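Local structure of putative uncharacterized protein (Pyrococcus furiosus, 3VR0) at residues H119-Q131 with G194-F206. The protein probably activates the archaeal proteasome, being a homologue of proteasome assembly factors that belongs to the PAC2 family. Residues are numbered along the deposited sequence; the frame is centred on the assembly and turned at random.
Sequences HFEVAGKMLDFVQ and GLLLGIGKLRGMF
R203 reaches across to helix 119-131 with its chain extended from CG to NE and is held by D128 and Q131. Its NH1 and NH2 both donate end-on to D128 OD1, at 2.6 and 2.9 Å, a salt bridge resting on that one oxygen; NH1 meets it nearly along the C-O axis, NH2 from above the carboxylate plane. NH1 also gives a 2.7 Å bond to Q131 OE1, which lies in the guanidinium plane. L127 CB lies over one face, 3.7 Å above the plane and offset toward the rim. With an alanine at R203, D128 is likely to lose this counter-charge and the Q131 amide to be freer to turn. After helix 194-202, M205 N to G200 O and G204 N to K201 O close a Schellman motif with G204 at positive phi; G200 O also accepts from R203 N. Apolar packing continues along the helices: A123 CB meets I199 CD1 at 3.7 Å, and L195 CD1 makes a CH-pi contact over the centre of the F120 ring; F70 of the second subunit packs on F120. The helices cross at -64°, axes 9.3 Å apart, and beneath them L127 and M205 rest on strand 137-145 while L196 and V130 touch strand 34-37.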
ATOM      1  N   HIS C 119      -1.244   2.098 -11.399  1.00 21.79           N
ATOM      2  CA  HIS C 119      -0.737   2.510 -12.737  1.00 21.26           C
ATOM      3  C   HIS C 119      -1.095   1.474 -13.786  1.00 21.51           C
ATOM      4  O   HIS C 119      -1.604   1.846 -14.833  1.00 20.08           O
ATOM      5  CB  HIS C 119       0.770   2.724 -12.716  1.00 21.21           C
ATOM      6  CG  HIS C 119       1.199   3.977 -12.011  1.00 18.75           C
ATOM      7  ND1 HIS C 119       1.468   5.149 -12.678  1.00 19.94           N
ATOM      8  CD2 HIS C 119       1.432   4.233 -10.703  1.00 18.29           C
ATOM      9  CE1 HIS C 119       1.815   6.085 -11.813  1.00 20.49           C
ATOM     10  NE2 HIS C 119       1.808   5.552 -10.603  1.00 19.22           N
ATOM     11  N   PHE C 120      -0.911   0.175 -13.477  1.00 20.62           N
ATOM     12  CA  PHE C 120      -1.189  -0.850 -14.443  1.00 21.29           C
ATOM     13  C   PHE C 120      -2.685  -0.920 -14.705  1.00 21.78           C
ATOM     14  O   PHE C 120      -3.095  -1.128 -15.839  1.00 21.83           O
ATOM     15  CB  PHE C 120      -0.683  -2.241 -14.004  1.00 22.00           C
ATOM     16  CG  PHE C 120       0.818  -2.407 -14.133  1.00 24.68           C
ATOM     17  CD1 PHE C 120       1.370  -3.012 -15.262  1.00 27.12           C
ATOM     18  CD2 PHE C 120       1.672  -1.925 -13.144  1.00 25.60           C
ATOM     19  CE1 PHE C 120       2.757  -3.138 -15.387  1.00 27.16           C
ATOM     20  CE2 PHE C 120       3.038  -2.041 -13.259  1.00 24.80           C
ATOM     21  CZ  PHE C 120       3.585  -2.650 -14.378  1.00 24.47           C
ATOM     22  N   GLU C 121      -3.496  -0.817 -13.641  1.00 21.81           N
ATOM     23  CA  GLU C 121      -4.917  -0.854 -13.774  1.00 21.87           C
ATOM     24  C   GLU C 121      -5.460   0.325 -14.580  1.00 20.76           C
ATOM     25  O   GLU C 121      -6.301   0.110 -15.403  1.00 20.38           O
ATOM     26  CB  GLU C 121      -5.588  -0.790 -12.418  1.00 23.29           C
ATOM     27  CG  GLU C 121      -6.875  -1.498 -12.473  1.00 31.25           C
ATOM     28  CD  GLU C 121      -7.892  -0.893 -11.582  1.00 40.22           C
ATOM     29  OE1 GLU C 121      -8.167   0.312 -11.745  1.00 43.61           O
ATOM     30  OE2 GLU C 121      -8.418  -1.640 -10.732  1.00 43.22           O
ATOM     31  N   VAL C 122      -4.993   1.554 -14.320  1.00 20.06           N
ATOM     32  CA  VAL C 122      -5.447   2.718 -15.101  1.00 19.82           C
ATOM     33  C   VAL C 122      -5.008   2.571 -16.596  1.00 21.02           C
ATOM     34  O   VAL C 122      -5.839   2.684 -17.516  1.00 21.15           O
ATOM     35  CB  VAL C 122      -4.932   4.042 -14.484  1.00 20.12           C
ATOM     36  CG1 VAL C 122      -5.117   5.262 -15.491  1.00 17.96           C
ATOM     37  CG2 VAL C 122      -5.600   4.317 -13.142  1.00 14.98           C
ATOM     38  N   ALA C 123      -3.724   2.305 -16.839  1.00 20.33           N
ATOM     39  CA  ALA C 123      -3.225   2.062 -18.201  1.00 21.35           C
ATOM     40  C   ALA C 123      -3.995   0.968 -18.972  1.00 21.38           C
ATOM     41  O   ALA C 123      -4.282   1.095 -20.156  1.00 21.12           O
ATOM     42  CB  ALA C 123      -1.766   1.680 -18.145  1.00 21.51           C
ATOM     43  N   GLY C 124      -4.272  -0.137 -18.284  1.00 22.00           N
ATOM     44  CA  GLY C 124      -5.020  -1.237 -18.835  1.00 21.29           C
ATOM     45  C   GLY C 124      -6.451  -0.805 -19.218  1.00 22.05           C
ATOM     46  O   GLY C 124      -6.904  -1.158 -20.317  1.00 21.31           O
ATOM     47  N   LYS C 125      -7.148  -0.067 -18.334  1.00 20.48           N
ATOM     48  CA  LYS C 125      -8.498   0.433 -18.676  1.00 21.90           C
ATOM     49  C   LYS C 125      -8.442   1.400 -19.874  1.00 20.15           C
ATOM     50  O   LYS C 125      -9.312   1.349 -20.741  1.00 20.39           O
ATOM     51  CB  LYS C 125      -9.170   1.170 -17.510  1.00 21.42           C
ATOM     52  CG  LYS C 125      -9.727   0.245 -16.427  1.00 30.80           C
ATOM     53  CD  LYS C 125     -11.036  -0.480 -16.867  1.00 35.92           C
ATOM     54  CE  LYS C 125     -12.097   0.483 -17.364  1.00 39.57           C
ATOM     55  NZ  LYS C 125     -13.371  -0.274 -17.616  1.00 44.20           N
ATOM     56  N   MET C 126      -7.455   2.284 -19.897  1.00 18.92           N
ATOM     57  CA  MET C 126      -7.270   3.169 -21.082  1.00 20.35           C
ATOM     58  C   MET C 126      -7.091   2.357 -22.345  1.00 20.56           C
ATOM     59  O   MET C 126      -7.675   2.716 -23.376  1.00 20.71           O
ATOM     60  CB  MET C 126      -6.088   4.098 -20.960  1.00 18.12           C
ATOM     61  CG  MET C 126      -6.243   5.106 -19.878  1.00 20.77           C
ATOM     62  SD  MET C 126      -4.845   6.265 -19.881  1.00 25.56           S
ATOM     63  CE  MET C 126      -5.502   7.325 -18.592  1.00 22.00           C
ATOM     64  N   LEU C 127      -6.269   1.299 -22.278  1.00 20.34           N
ATOM     65  CA  LEU C 127      -6.078   0.485 -23.465  1.00 22.30           C
ATOM     66  C   LEU C 127      -7.359  -0.261 -23.857  1.00 22.21           C
ATOM     67  O   LEU C 127      -7.597  -0.371 -25.050  1.00 21.86           O
ATOM     68  CB  LEU C 127      -4.884  -0.486 -23.393  1.00 21.78           C
ATOM     69  CG  LEU C 127      -3.557   0.301 -23.274  1.00 26.30           C
ATOM     70  CD1 LEU C 127      -2.468  -0.563 -22.758  1.00 23.84           C
ATOM     71  CD2 LEU C 127      -3.125   1.001 -24.570  1.00 24.95           C
ATOM     72  N   ASP C 128      -8.139  -0.790 -22.893  1.00 21.50           N
ATOM     73  CA  ASP C 128      -9.366  -1.535 -23.245  1.00 23.16           C
ATOM     74  C   ASP C 128     -10.327  -0.584 -23.976  1.00 22.47           C
ATOM     75  O   ASP C 128     -11.038  -0.973 -24.878  1.00 22.45           O
ATOM     76  CB  ASP C 128     -10.133  -2.105 -22.021  1.00 23.16           C
ATOM     77  CG  ASP C 128      -9.336  -3.181 -21.226  1.00 27.47           C
ATOM     78  OD1 ASP C 128      -8.371  -3.799 -21.742  1.00 26.66           O
ATOM     79  OD2 ASP C 128      -9.689  -3.396 -20.054  1.00 29.83           O
ATOM     80  N   PHE C 129     -10.385   0.638 -23.513  1.00 21.76           N
ATOM     81  CA  PHE C 129     -11.323   1.588 -24.048  1.00 23.35           C
ATOM     82  C   PHE C 129     -10.952   1.970 -25.513  1.00 24.25           C
ATOM     83  O   PHE C 129     -11.777   1.938 -26.399  1.00 24.56           O
ATOM     84  CB  PHE C 129     -11.350   2.808 -23.138  1.00 22.41           C
ATOM     85  CG  PHE C 129     -12.236   3.911 -23.639  1.00 24.11           C
ATOM     86  CD1 PHE C 129     -13.606   3.670 -23.914  1.00 22.73           C
ATOM     87  CD2 PHE C 129     -11.706   5.168 -23.896  1.00 20.17           C
ATOM     88  CE1 PHE C 129     -14.434   4.710 -24.393  1.00 26.84           C
ATOM     89  CE2 PHE C 129     -12.539   6.229 -24.365  1.00 24.54           C
ATOM     90  CZ  PHE C 129     -13.895   5.995 -24.626  1.00 23.00           C
ATOM     91  N   VAL C 130      -9.682   2.282 -25.736  1.00 23.14           N
ATOM     92  CA  VAL C 130      -9.191   2.766 -27.004  1.00 23.45           C
ATOM     93  C   VAL C 130      -9.226   1.658 -28.101  1.00 24.01           C
ATOM     94  O   VAL C 130      -9.491   1.935 -29.282  1.00 24.10           O
ATOM     95  CB  VAL C 130      -7.851   3.438 -26.657  1.00 23.94           C
ATOM     96  CG1 VAL C 130      -6.617   2.781 -27.187  1.00 23.50           C
ATOM     97  CG2 VAL C 130      -7.917   4.954 -26.547  1.00 24.35           C
ATOM     98  N   GLN C 131      -9.006   0.413 -27.701  1.00 23.36           N
ATOM     99  CA  GLN C 131      -9.187  -0.716 -28.587  1.00 24.80           C
ATOM    100  C   GLN C 131     -10.652  -0.942 -29.026  1.00 25.05           C
ATOM    101  O   GLN C 131     -10.879  -1.554 -30.055  1.00 25.61           O
ATOM    102  CB  GLN C 131      -8.647  -2.008 -27.961  1.00 24.93           C
ATOM    103  CG  GLN C 131      -7.115  -2.125 -27.891  1.00 25.60           C
ATOM    104  CD  GLN C 131      -6.707  -3.489 -27.319  1.00 29.50           C
ATOM    105  OE1 GLN C 131      -6.930  -3.785 -26.138  1.00 28.32           O
ATOM    106  NE2 GLN C 131      -6.139  -4.325 -28.160  1.00 27.17           N
ATOM    107  N   GLY C 194       5.226   5.268 -20.409  1.00 24.48           N
ATOM    108  CA  GLY C 194       5.842   3.968 -20.592  1.00 22.24           C
ATOM    109  C   GLY C 194       4.858   2.826 -20.600  1.00 22.54           C
ATOM    110  O   GLY C 194       4.907   1.996 -21.495  1.00 23.07           O
ATOM    111  N   LEU C 195       3.997   2.724 -19.576  1.00 21.72           N
ATOM    112  CA  LEU C 195       3.114   1.541 -19.458  1.00 20.93           C
ATOM    113  C   LEU C 195       2.158   1.363 -20.646  1.00 20.56           C
ATOM    114  O   LEU C 195       1.900   0.219 -21.061  1.00 18.87           O
ATOM    115  CB  LEU C 195       2.259   1.617 -18.186  1.00 21.42           C
ATOM    116  CG  LEU C 195       2.968   1.450 -16.833  1.00 25.63           C
ATOM    117  CD1 LEU C 195       1.961   1.138 -15.768  1.00 29.13           C
ATOM    118  CD2 LEU C 195       4.081   0.346 -16.943  1.00 24.38           C
ATOM    119  N   LEU C 196       1.649   2.480 -21.208  1.00 19.90           N
ATOM    120  CA  LEU C 196       0.752   2.327 -22.402  1.00 19.61           C
ATOM    121  C   LEU C 196       1.425   1.552 -23.484  1.00 19.16           C
ATOM    122  O   LEU C 196       0.802   0.695 -24.115  1.00 19.82           O
ATOM    123  CB  LEU C 196       0.242   3.670 -22.924  1.00 18.18           C
ATOM    124  CG  LEU C 196      -0.686   4.345 -21.903  1.00 18.55           C
ATOM    125  CD1 LEU C 196      -1.046   5.799 -22.345  1.00 21.44           C
ATOM    126  CD2 LEU C 196      -1.936   3.531 -21.677  1.00 18.01           C
ATOM    127  N   LEU C 197       2.704   1.832 -23.703  1.00 19.15           N
ATOM    128  CA  LEU C 197       3.428   1.112 -24.770  1.00 20.83           C
ATOM    129  C   LEU C 197       3.768  -0.304 -24.317  1.00 21.95           C
ATOM    130  O   LEU C 197       3.592  -1.283 -25.084  1.00 21.71           O
ATOM    131  CB  LEU C 197       4.715   1.853 -25.160  1.00 20.01           C
ATOM    132  CG  LEU C 197       4.474   3.255 -25.742  1.00 22.28           C
ATOM    133  CD1 LEU C 197       5.805   3.936 -25.927  1.00 22.10           C
ATOM    134  CD2 LEU C 197       3.720   3.180 -27.106  1.00 20.46           C
ATOM    135  N   GLY C 198       4.238  -0.424 -23.065  1.00 22.01           N
ATOM    136  CA  GLY C 198       4.659  -1.775 -22.562  1.00 22.06           C
ATOM    137  C   GLY C 198       3.523  -2.754 -22.515  1.00 21.92           C
ATOM    138  O   GLY C 198       3.635  -3.880 -22.965  1.00 21.04           O
ATOM    139  N   ILE C 199       2.392  -2.302 -21.980  1.00 23.28           N
ATOM    140  CA  ILE C 199       1.205  -3.141 -21.931  1.00 22.99           C
ATOM    141  C   ILE C 199       0.614  -3.261 -23.310  1.00 23.78           C
ATOM    142  O   ILE C 199       0.169  -4.347 -23.714  1.00 23.19           O
ATOM    143  CB  ILE C 199       0.148  -2.588 -20.942  1.00 23.41           C
ATOM    144  CG1 ILE C 199       0.753  -2.478 -19.509  1.00 23.32           C
ATOM    145  CG2 ILE C 199      -1.083  -3.526 -20.926  1.00 20.47           C
ATOM    146  CD1 ILE C 199      -0.061  -1.593 -18.570  1.00 22.97           C
ATOM    147  N   GLY C 200       0.613  -2.161 -24.052  1.00 24.08           N
ATOM    148  CA  GLY C 200       0.059  -2.229 -25.413  1.00 26.28           C
ATOM    149  C   GLY C 200       0.736  -3.300 -26.237  1.00 28.05           C
ATOM    150  O   GLY C 200       0.086  -4.085 -26.947  1.00 28.08           O
ATOM    151  N   LYS C 201       2.052  -3.367 -26.110  1.00 29.58           N
ATOM    152  CA  LYS C 201       2.861  -4.360 -26.837  1.00 30.71           C
ATOM    153  C   LYS C 201       2.473  -5.823 -26.540  1.00 31.01           C
ATOM    154  O   LYS C 201       2.493  -6.698 -27.422  1.00 30.43           O
ATOM    155  CB  LYS C 201       4.302  -4.092 -26.447  1.00 31.62           C
ATOM    156  CG  LYS C 201       5.307  -5.001 -27.072  1.00 34.71           C
ATOM    157  CD  LYS C 201       6.636  -4.659 -26.451  1.00 33.04           C
ATOM    158  CE  LYS C 201       7.764  -5.372 -27.110  1.00 28.56           C
ATOM    159  NZ  LYS C 201       8.886  -4.408 -26.951  1.00 31.49           N
ATOM    160  N   LEU C 202       2.091  -6.107 -25.293  1.00 31.48           N
ATOM    161  CA  LEU C 202       1.564  -7.431 -24.938  1.00 31.33           C
ATOM    162  C   LEU C 202       0.269  -7.751 -25.651  1.00 31.69           C
ATOM    163  O   LEU C 202      -0.083  -8.921 -25.830  1.00 32.43           O
ATOM    164  CB  LEU C 202       1.296  -7.542 -23.427  1.00 31.88           C
ATOM    165  CG  LEU C 202       2.418  -7.315 -22.399  1.00 32.98           C
ATOM    166  CD1 LEU C 202       1.982  -7.881 -21.015  1.00 34.98           C
ATOM    167  CD2 LEU C 202       3.708  -7.997 -22.836  1.00 35.76           C
ATOM    168  N   ARG C 203      -0.490  -6.724 -26.008  1.00 31.73           N
ATOM    169  CA  ARG C 203      -1.784  -6.948 -26.662  1.00 31.65           C
ATOM    170  C   ARG C 203      -1.671  -6.887 -28.172  1.00 31.24           C
ATOM    171  O   ARG C 203      -2.657  -7.000 -28.840  1.00 31.10           O
ATOM    172  CB  ARG C 203      -2.788  -5.873 -26.259  1.00 30.92           C
ATOM    173  CG  ARG C 203      -3.079  -5.866 -24.837  1.00 32.04           C
ATOM    174  CD  ARG C 203      -3.955  -4.685 -24.549  1.00 29.97           C
ATOM    175  NE  ARG C 203      -4.217  -4.599 -23.129  1.00 26.35           N
ATOM    176  CZ  ARG C 203      -5.371  -4.204 -22.633  1.00 30.85           C
ATOM    177  NH1 ARG C 203      -6.378  -3.906 -23.460  1.00 28.41           N
ATOM    178  NH2 ARG C 203      -5.531  -4.134 -21.318  1.00 32.63           N
ATOM    179  N   GLY C 204      -0.479  -6.662 -28.709  1.00 31.27           N
ATOM    180  CA  GLY C 204      -0.320  -6.690 -30.167  1.00 30.53           C
ATOM    181  C   GLY C 204      -0.402  -5.297 -30.751  1.00 29.89           C
ATOM    182  O   GLY C 204      -0.392  -5.148 -31.966  1.00 30.57           O
ATOM    183  N   MET C 205      -0.460  -4.289 -29.876  1.00 28.55           N
ATOM    184  CA  MET C 205      -0.402  -2.852 -30.232  1.00 26.79           C
ATOM    185  C   MET C 205       1.051  -2.377 -30.341  1.00 26.67           C
ATOM    186  O   MET C 205       1.997  -3.113 -30.022  1.00 26.37           O
ATOM    187  CB  MET C 205      -1.149  -2.015 -29.170  1.00 26.67           C
ATOM    188  CG  MET C 205      -2.634  -2.415 -28.985  1.00 23.65           C
ATOM    189  SD  MET C 205      -3.395  -1.539 -27.599  1.00 27.03           S
ATOM    190  CE  MET C 205      -3.736   0.111 -28.299  1.00 23.38           C
ATOM    191  N   PHE C 206       1.254  -1.138 -30.788  1.00 25.86           N
ATOM    192  CA  PHE C 206       2.614  -0.706 -31.122  1.00 25.01           C
ATOM    193  C   PHE C 206       2.681   0.782 -31.093  1.00 24.33           C
ATOM    194  O   PHE C 206       1.625   1.455 -31.135  1.00 24.13           O
ATOM    195  CB  PHE C 206       3.074  -1.258 -32.477  1.00 25.29           C
ATOM    196  CG  PHE C 206       2.276  -0.745 -33.681  1.00 26.21           C
ATOM    197  CD1 PHE C 206       2.706   0.372 -34.387  1.00 26.62           C
ATOM    198  CD2 PHE C 206       1.132  -1.414 -34.126  1.00 27.87           C
ATOM    199  CE1 PHE C 206       1.980   0.839 -35.530  1.00 29.67           C
ATOM    200  CE2 PHE C 206       0.394  -0.950 -35.248  1.00 28.38           C
ATOM    201  CZ  PHE C 206       0.840   0.176 -35.957  1.00 26.01           C
TER